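Long-range contacts in protein LRIM1 (PDB 3O53), which forms a heterodimeric complex with APL1C that regulates complement-like immunity in the mosquito Anopheles gambiae, and is represented here by its leucine-rich repeat domain: residues A[182-187]-A[207-212]; A[130-135]-A[154-159]; A[113-118]-A[137-142]. One frame throughout, in Å; residues are numbered along the deposited sequence.

Contact 1 of 3, residues A[182-187]-A[207-212]; sequences YDVKGQ and GPEFQS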
# COMPACT_ATOMS: atom_id res chain seq x y z
N TYR A 182 -3.94 -14.14 -3.05
CA TYR A 182 -4.26 -15.24 -3.96
C TYR A 182 -5.57 -14.99 -4.70
O TYR A 182 -5.88 -15.68 -5.68
CB TYR A 182 -4.31 -16.58 -3.20
CG TYR A 182 -5.56 -16.78 -2.40
CD1 TYR A 182 -6.64 -17.49 -2.91
CD2 TYR A 182 -5.68 -16.25 -1.12
CE1 TYR A 182 -7.79 -17.68 -2.17
CE2 TYR A 182 -6.83 -16.43 -0.37
CZ TYR A 182 -7.89 -17.14 -0.90
OH TYR A 182 -9.03 -17.32 -0.16
N ASP A 183 -6.33 -13.99 -4.26
CA ASP A 183 -7.61 -13.69 -4.89
C ASP A 183 -7.92 -12.20 -4.85
O ASP A 183 -7.70 -11.54 -3.84
CB ASP A 183 -8.73 -14.46 -4.18
CG ASP A 183 -10.06 -14.35 -4.91
OD1 ASP A 183 -10.12 -14.66 -6.12
OD2 ASP A 183 -11.06 -13.96 -4.27
N VAL A 184 -8.42 -11.68 -5.96
CA VAL A 184 -8.88 -10.29 -6.01
C VAL A 184 -10.29 -10.29 -6.57
O VAL A 184 -10.61 -11.05 -7.47
CB VAL A 184 -7.97 -9.42 -6.92
CG1 VAL A 184 -8.52 -8.01 -7.04
CG2 VAL A 184 -6.54 -9.38 -6.39
N LYS A 185 -11.15 -9.43 -6.03
CA LYS A 185 -12.47 -9.27 -6.59
C LYS A 185 -12.92 -7.84 -6.35
O LYS A 185 -12.20 -7.06 -5.74
CB LYS A 185 -13.46 -10.25 -5.95
CG LYS A 185 -13.77 -9.98 -4.49
CD LYS A 185 -14.79 -10.97 -3.96
CE LYS A 185 -15.32 -10.57 -2.59
NZ LYS A 185 -16.39 -11.49 -2.10
N GLY A 186 -14.11 -7.50 -6.84
CA GLY A 186 -14.67 -6.17 -6.65
C GLY A 186 -14.60 -5.35 -7.92
O GLY A 186 -13.60 -5.35 -8.63
N GLN A 187 -15.69 -4.64 -8.21
CA GLN A 187 -15.73 -3.73 -9.35
C GLN A 187 -15.86 -2.32 -8.82
O GLN A 187 -16.90 -1.95 -8.31
CB GLN A 187 -16.92 -4.04 -10.26
CG GLN A 187 -16.99 -5.48 -10.72
CD GLN A 187 -15.86 -5.85 -11.65
OE1 GLN A 187 -15.17 -4.98 -12.19
NE2 GLN A 187 -15.66 -7.15 -11.85
N GLY A 207 -8.75 -11.42 -13.30
CA GLY A 207 -10.16 -11.49 -13.64
C GLY A 207 -10.80 -10.15 -13.96
O GLY A 207 -10.11 -9.15 -14.09
N PRO A 208 -12.14 -10.13 -14.08
CA PRO A 208 -12.93 -8.95 -14.46
C PRO A 208 -12.81 -7.80 -13.47
O PRO A 208 -13.05 -6.65 -13.83
CB PRO A 208 -14.38 -9.48 -14.46
CG PRO A 208 -14.24 -10.94 -14.64
CD PRO A 208 -12.98 -11.33 -13.92
N GLU A 209 -12.44 -8.12 -12.24
CA GLU A 209 -12.19 -7.11 -11.23
C GLU A 209 -11.16 -6.08 -11.71
O GLU A 209 -11.15 -4.94 -11.25
CB GLU A 209 -11.69 -7.78 -9.94
CG GLU A 209 -10.38 -8.56 -10.10
CD GLU A 209 -10.58 -10.01 -10.54
OE1 GLU A 209 -11.72 -10.41 -10.85
OE2 GLU A 209 -9.57 -10.76 -10.55
N PHE A 210 -10.30 -6.48 -12.64
CA PHE A 210 -9.23 -5.59 -13.09
C PHE A 210 -9.72 -4.50 -14.04
O PHE A 210 -8.95 -3.61 -14.42
CB PHE A 210 -8.06 -6.40 -13.66
CG PHE A 210 -7.18 -6.99 -12.59
CD1 PHE A 210 -6.14 -6.25 -12.04
CD2 PHE A 210 -7.44 -8.26 -12.08
CE1 PHE A 210 -5.34 -6.78 -11.02
CE2 PHE A 210 -6.65 -8.79 -11.07
CZ PHE A 210 -5.60 -8.05 -10.53
N GLN A 211 -10.99 -4.53 -14.40
CA GLN A 211 -11.55 -3.37 -15.10
C GLN A 211 -11.52 -2.19 -14.13
O GLN A 211 -11.51 -1.03 -14.55
CB GLN A 211 -12.97 -3.64 -15.60
CG GLN A 211 -13.41 -2.68 -16.71
CD GLN A 211 -12.47 -2.67 -17.92
OE1 GLN A 211 -11.79 -3.66 -18.20
NE2 GLN A 211 -12.44 -1.56 -18.65
N SER A 212 -11.48 -2.48 -12.83
CA SER A 212 -11.30 -1.44 -11.81
C SER A 212 -10.04 -0.63 -12.07
O SER A 212 -9.93 0.50 -11.63
CB SER A 212 -11.22 -2.05 -10.42
OG SER A 212 -12.45 -2.65 -10.04
O HOH W 1 -8.09 -12.59 -8.99

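Contact 2 of 3, residues A[130-135]-A[154-159]; sequences NKITML and NEIDTV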
# COMPACT_ATOMS: atom_id res chain seq x y z
N ASN A 130 4.63 -4.19 7.70
CA ASN A 130 3.91 -4.28 8.95
C ASN A 130 3.26 -5.67 9.02
O ASN A 130 3.72 -6.59 8.36
CB ASN A 130 2.89 -3.15 9.04
CG ASN A 130 3.50 -1.86 9.55
OD1 ASN A 130 3.91 -1.78 10.70
ND2 ASN A 130 3.58 -0.85 8.69
N LYS A 131 2.21 -5.82 9.82
CA LYS A 131 1.55 -7.12 9.99
C LYS A 131 0.09 -7.08 9.57
O LYS A 131 -0.75 -7.74 10.16
CB LYS A 131 1.64 -7.57 11.45
CG LYS A 131 3.03 -7.47 12.05
CD LYS A 131 4.00 -8.44 11.40
CE LYS A 131 3.97 -9.80 12.06
NZ LYS A 131 5.07 -10.68 11.57
N ILE A 132 -0.21 -6.29 8.54
CA ILE A 132 -1.57 -6.18 8.05
C ILE A 132 -1.93 -7.45 7.28
O ILE A 132 -1.18 -7.87 6.40
CB ILE A 132 -1.72 -4.90 7.18
CG1 ILE A 132 -1.60 -3.66 8.08
CG2 ILE A 132 -3.06 -4.88 6.43
CD1 ILE A 132 -1.36 -2.37 7.33
N THR A 133 -3.05 -8.07 7.61
CA THR A 133 -3.46 -9.29 6.92
C THR A 133 -4.73 -9.11 6.08
O THR A 133 -5.09 -9.99 5.32
CB THR A 133 -3.68 -10.42 7.92
OG1 THR A 133 -4.80 -10.11 8.75
CG2 THR A 133 -2.45 -10.60 8.80
N MET A 134 -5.41 -7.98 6.21
CA MET A 134 -6.60 -7.72 5.41
C MET A 134 -6.86 -6.21 5.35
O MET A 134 -6.48 -5.47 6.26
CB MET A 134 -7.82 -8.48 5.98
CG MET A 134 -8.25 -8.11 7.40
SD MET A 134 -9.77 -8.96 7.95
CE MET A 134 -9.42 -10.65 7.54
N LEU A 135 -7.51 -5.77 4.28
CA LEU A 135 -7.80 -4.35 4.12
C LEU A 135 -8.68 -3.83 5.26
O LEU A 135 -8.55 -2.67 5.65
CB LEU A 135 -8.45 -4.05 2.76
CG LEU A 135 -7.50 -4.19 1.56
CD1 LEU A 135 -8.19 -3.78 0.25
CD2 LEU A 135 -6.22 -3.38 1.77
N ASN A 154 3.40 -6.63 3.44
CA ASN A 154 2.54 -7.05 4.54
C ASN A 154 2.12 -8.50 4.32
O ASN A 154 2.78 -9.23 3.59
CB ASN A 154 1.36 -6.08 4.70
CG ASN A 154 1.74 -4.85 5.50
OD1 ASN A 154 1.80 -4.90 6.73
ND2 ASN A 154 1.99 -3.75 4.82
N GLU A 155 1.06 -8.93 4.98
CA GLU A 155 0.67 -10.33 4.92
C GLU A 155 -0.76 -10.49 4.40
O GLU A 155 -1.49 -11.39 4.81
CB GLU A 155 0.80 -10.96 6.30
CG GLU A 155 2.24 -11.04 6.77
CD GLU A 155 2.35 -11.39 8.24
OE1 GLU A 155 1.33 -11.81 8.83
OE2 GLU A 155 3.45 -11.23 8.81
N ILE A 156 -1.16 -9.61 3.49
CA ILE A 156 -2.52 -9.64 2.98
C ILE A 156 -2.77 -10.89 2.09
O ILE A 156 -1.96 -11.25 1.25
CB ILE A 156 -2.84 -8.32 2.24
CG1 ILE A 156 -2.75 -7.16 3.24
CG2 ILE A 156 -4.23 -8.37 1.59
CD1 ILE A 156 -2.61 -5.80 2.59
N ASP A 157 -3.91 -11.54 2.31
CA ASP A 157 -4.21 -12.81 1.65
C ASP A 157 -5.18 -12.62 0.50
O ASP A 157 -5.16 -13.38 -0.47
CB ASP A 157 -4.81 -13.78 2.68
CG ASP A 157 -4.64 -15.22 2.28
OD1 ASP A 157 -3.49 -15.62 1.98
OD2 ASP A 157 -5.64 -15.96 2.27
N THR A 158 -6.04 -11.62 0.60
CA THR A 158 -6.99 -11.35 -0.48
C THR A 158 -7.32 -9.87 -0.53
O THR A 158 -7.11 -9.13 0.43
CB THR A 158 -8.31 -12.16 -0.32
OG1 THR A 158 -9.09 -11.61 0.75
CG2 THR A 158 -8.04 -13.62 -0.02
N VAL A 159 -7.84 -9.44 -1.68
CA VAL A 159 -8.20 -8.05 -1.89
C VAL A 159 -9.60 -7.96 -2.48
O VAL A 159 -9.92 -8.64 -3.45
CB VAL A 159 -7.22 -7.35 -2.86
CG1 VAL A 159 -7.78 -5.98 -3.30
CG2 VAL A 159 -5.86 -7.19 -2.20
O HOH W 2 -6.69 -10.88 3.44
O HOH W 3 -8.27 -8.06 2.53

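Contact 3 of 3, residues A[113-118]-A[137-142]; sequences RVSCSR and DLDEGC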
# COMPACT_ATOMS: atom_id res chain seq x y z
N ARG A 113 -3.50 -3.08 13.07
CA ARG A 113 -4.74 -2.31 13.09
C ARG A 113 -4.45 -0.81 12.94
O ARG A 113 -3.59 -0.27 13.63
CB ARG A 113 -5.55 -2.51 14.40
CG ARG A 113 -5.81 -3.96 14.81
CD ARG A 113 -7.00 -4.61 14.09
NE ARG A 113 -6.58 -5.86 13.46
CZ ARG A 113 -6.87 -7.09 13.86
NH1 ARG A 113 -7.65 -7.31 14.92
NH2 ARG A 113 -6.40 -8.11 13.18
N VAL A 114 -5.16 -0.15 12.03
CA VAL A 114 -5.09 1.30 11.91
C VAL A 114 -6.51 1.86 11.91
O VAL A 114 -7.40 1.29 11.29
CB VAL A 114 -4.37 1.75 10.62
CG1 VAL A 114 -4.11 3.25 10.64
CG2 VAL A 114 -3.05 0.99 10.45
N SER A 115 -6.70 2.98 12.60
CA SER A 115 -8.01 3.62 12.66
C SER A 115 -7.81 5.11 12.45
O SER A 115 -6.89 5.69 13.03
CB SER A 115 -8.65 3.38 14.04
OG SER A 115 -8.60 2.01 14.40
N CYS A 116 -8.65 5.73 11.64
CA CYS A 116 -8.56 7.16 11.36
C CYS A 116 -9.93 7.81 11.55
O CYS A 116 -10.89 7.41 10.91
CB CYS A 116 -8.06 7.40 9.93
SG CYS A 116 -6.61 6.42 9.46
N SER A 117 -10.02 8.80 12.44
CA SER A 117 -11.27 9.52 12.67
C SER A 117 -11.80 10.13 11.38
O SER A 117 -11.02 10.56 10.53
CB SER A 117 -11.07 10.65 13.68
OG SER A 117 -10.54 10.15 14.90
N ARG A 118 -13.12 10.19 11.23
CA ARG A 118 -13.70 10.69 10.00
C ARG A 118 -13.16 12.09 9.69
O ARG A 118 -13.14 12.97 10.56
CB ARG A 118 -15.23 10.70 10.08
CG ARG A 118 -15.82 11.80 10.96
CD ARG A 118 -17.32 11.61 11.15
NE ARG A 118 -17.62 10.42 11.95
CZ ARG A 118 -17.79 10.43 13.27
NH1 ARG A 118 -17.70 11.56 13.96
NH2 ARG A 118 -18.06 9.29 13.90
N ASP A 137 -8.30 -4.46 8.33
CA ASP A 137 -7.44 -4.04 9.45
C ASP A 137 -7.38 -2.51 9.53
O ASP A 137 -7.12 -1.94 10.60
CB ASP A 137 -6.03 -4.61 9.28
CG ASP A 137 -5.98 -6.10 9.55
OD1 ASP A 137 -6.97 -6.65 10.06
OD2 ASP A 137 -4.94 -6.71 9.28
N LEU A 138 -7.58 -1.85 8.39
CA LEU A 138 -7.77 -0.40 8.35
C LEU A 138 -9.25 -0.12 8.55
O LEU A 138 -10.08 -0.76 7.91
CB LEU A 138 -7.33 0.15 6.98
CG LEU A 138 -5.84 0.46 6.83
CD1 LEU A 138 -4.98 -0.73 7.19
CD2 LEU A 138 -5.55 0.94 5.41
N ASP A 139 -9.61 0.82 9.42
CA ASP A 139 -11.03 1.09 9.62
C ASP A 139 -11.54 1.91 8.45
O ASP A 139 -10.78 2.23 7.54
CB ASP A 139 -11.33 1.72 10.99
CG ASP A 139 -11.01 3.20 11.05
OD1 ASP A 139 -10.36 3.73 10.13
OD2 ASP A 139 -11.42 3.82 12.05
N GLU A 140 -12.83 2.22 8.45
CA GLU A 140 -13.44 2.80 7.25
C GLU A 140 -12.93 4.22 7.03
O GLU A 140 -12.74 4.65 5.89
CB GLU A 140 -14.97 2.71 7.32
CG GLU A 140 -15.45 1.26 7.14
CD GLU A 140 -16.95 1.06 7.34
OE1 GLU A 140 -17.69 2.05 7.40
OE2 GLU A 140 -17.39 -0.11 7.42
N GLY A 141 -12.65 4.94 8.12
CA GLY A 141 -12.03 6.24 8.02
C GLY A 141 -10.70 6.17 7.28
O GLY A 141 -10.42 7.00 6.42
N CYS A 142 -9.90 5.16 7.60
CA CYS A 142 -8.60 4.98 6.96
C CYS A 142 -8.72 4.56 5.50
O CYS A 142 -7.74 4.62 4.76
CB CYS A 142 -7.77 3.93 7.71
SG CYS A 142 -7.22 4.46 9.34
O HOH W 4 -11.66 9.79 7.64

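Contact 1 of 3, residues A[182-187]-A[207-212]
E209 lays its side chain across V184, its CG packing 3.6 Å from V184 CG1 and its carboxylate carbon CD coming within 3.2 Å of V184 O. The first torsion (chi1 61°) sets CG between the backbone N and the carbonyl carbon, and a sharp bend at chi2 (-88°) folds the carboxylate back over its own segment. There E209 OE2 accepts from G207 N at 2.9 Å, the donor standing above the carboxylate plane. A water bridges the segments, taking the N-H of V184 and lying 2.8 Å from E209 OE2, though its protons have other acceptors within reach. The carboxylate is buried beside the carbonyl oxygen of V184, another acceptor, a setting that might disfavour the ionised form; the N-H of G207, and perhaps the water, would counter this.

V184 CB also approaches the F210 ring, 4.4 Å from CE2, and this ring rests in turn on L198. G186 directs its carbonyl oxygen at the glutamate, 3.4 Å from E209 CB, with a positive phi (106°) at which a side chain would press on the preceding carbonyl. S212 OG lies 3.3 Å from G186 O, a weak bond at best, since its single proton has E209 O within reach as well, while V188 N donates to the same hydroxyl. Q187 folds over the backbone of P208 and E209, covering the start of the turn. Contacts of this kind, a short strand set against the 3-10 turn of the following coil, belong to the stacked coils of the leucine-rich repeat solenoid.

Contact 2 of 3, residues A[130-135]-A[154-159]
The flat carboxamide of N154 is inserted between two parts of segment 130-135: I132 CB stands over one side of its plane, 3.8 Å from N154 CG, and the backbone N of N130 lies on the other side. I132 N donates to N154 OD1 at 3.0 Å in a nearly straight bond (165°), and N130 N adds a weak one; OD1 is crowded in the model and less certain. ND2 of N154 donates to L127 O and L151 O, while N130 ND2 donates to A106 O and L127 O and its OD1 accepts from I111 N. K131, bent at chi2 and chi3, runs alongside E155 and brings NZ to a salt bridge with its OE2 at 3.2 Å, the hydrogen bond weak.

The backbone adds E155 N to I132 O at 2.9 Å. I132 CG2 packs 3.9 Å from I156 CG1, side by side, and L135 CD1 meets V159 CG1 at 4.2 Å. Waters join T133 O to T158 N and L135 N to T158 O. N130 and N154 both occupy the asparagine position of the LxxLxLxxN motif, consistent with their side chains supplying partners to peptide groups that the turn would otherwise leave without one.

Contact 3 of 3, residues A[113-118]-A[137-142]
A disulfide between neighbouring coils of the leucine-rich repeat solenoid closes this contact: C116 SG and C142 SG are 2.1 Å apart, with a torsion of 92° about the S-S bond. V114 lines the same side, its CG1 3.6 Å from C142 SG and its CG2 reaching the tip of L138. The backbones pair beside it, V114 N donating to D137 O at 3.0 Å and D139 N to V114 O at 2.9 Å. This is a single bridge in parallel sense, at the outer side of strand 113-116, whose other side pairs with strand 91-97.

Where the bridge ends, an Asx motif takes over. A chi1 of 78° tucks the D139 carboxylate back toward its own backbone, where OD1 accepts from C142 N at 2.9 Å. The same oxygen receives C116 N from the opposing segment, so it appears to serve both cysteine N-H groups, the C116 bond being the less certain because that nitrogen is crowded in the model. G141 fits against C116 O, with its CA 3.3 Å away. At the opposite end R113, its chain bent at chi2 and chi3, comes obliquely to D137 in a long salt bridge, NH2 to OD1 at 3.5 Å, their flat groups tilted 34° apart; D137 OD2 takes its firmer bond from T133 N.

From the N terminus, the chain first enters contact 3 at 113-118, passes through strand 123-126 and reaches 130-135, the opening of contact 2, before contact 3 closes at 137-142. The two therefore cross, their segments alternating, and they touch where I132 lies against D137 and L138. Strand 146-150 then leads to 154-159, which closes contact 2. Contact 1 follows in series, opening at 182-187 and closing at 207-212 after strands 195-197 and 205-206; it meets contact 2 through the pairing of strands 158-160 and 183-185, but stays about 14 Å from contact 3 at the nearest atoms. Each closure joins one coil of the solenoid to the next.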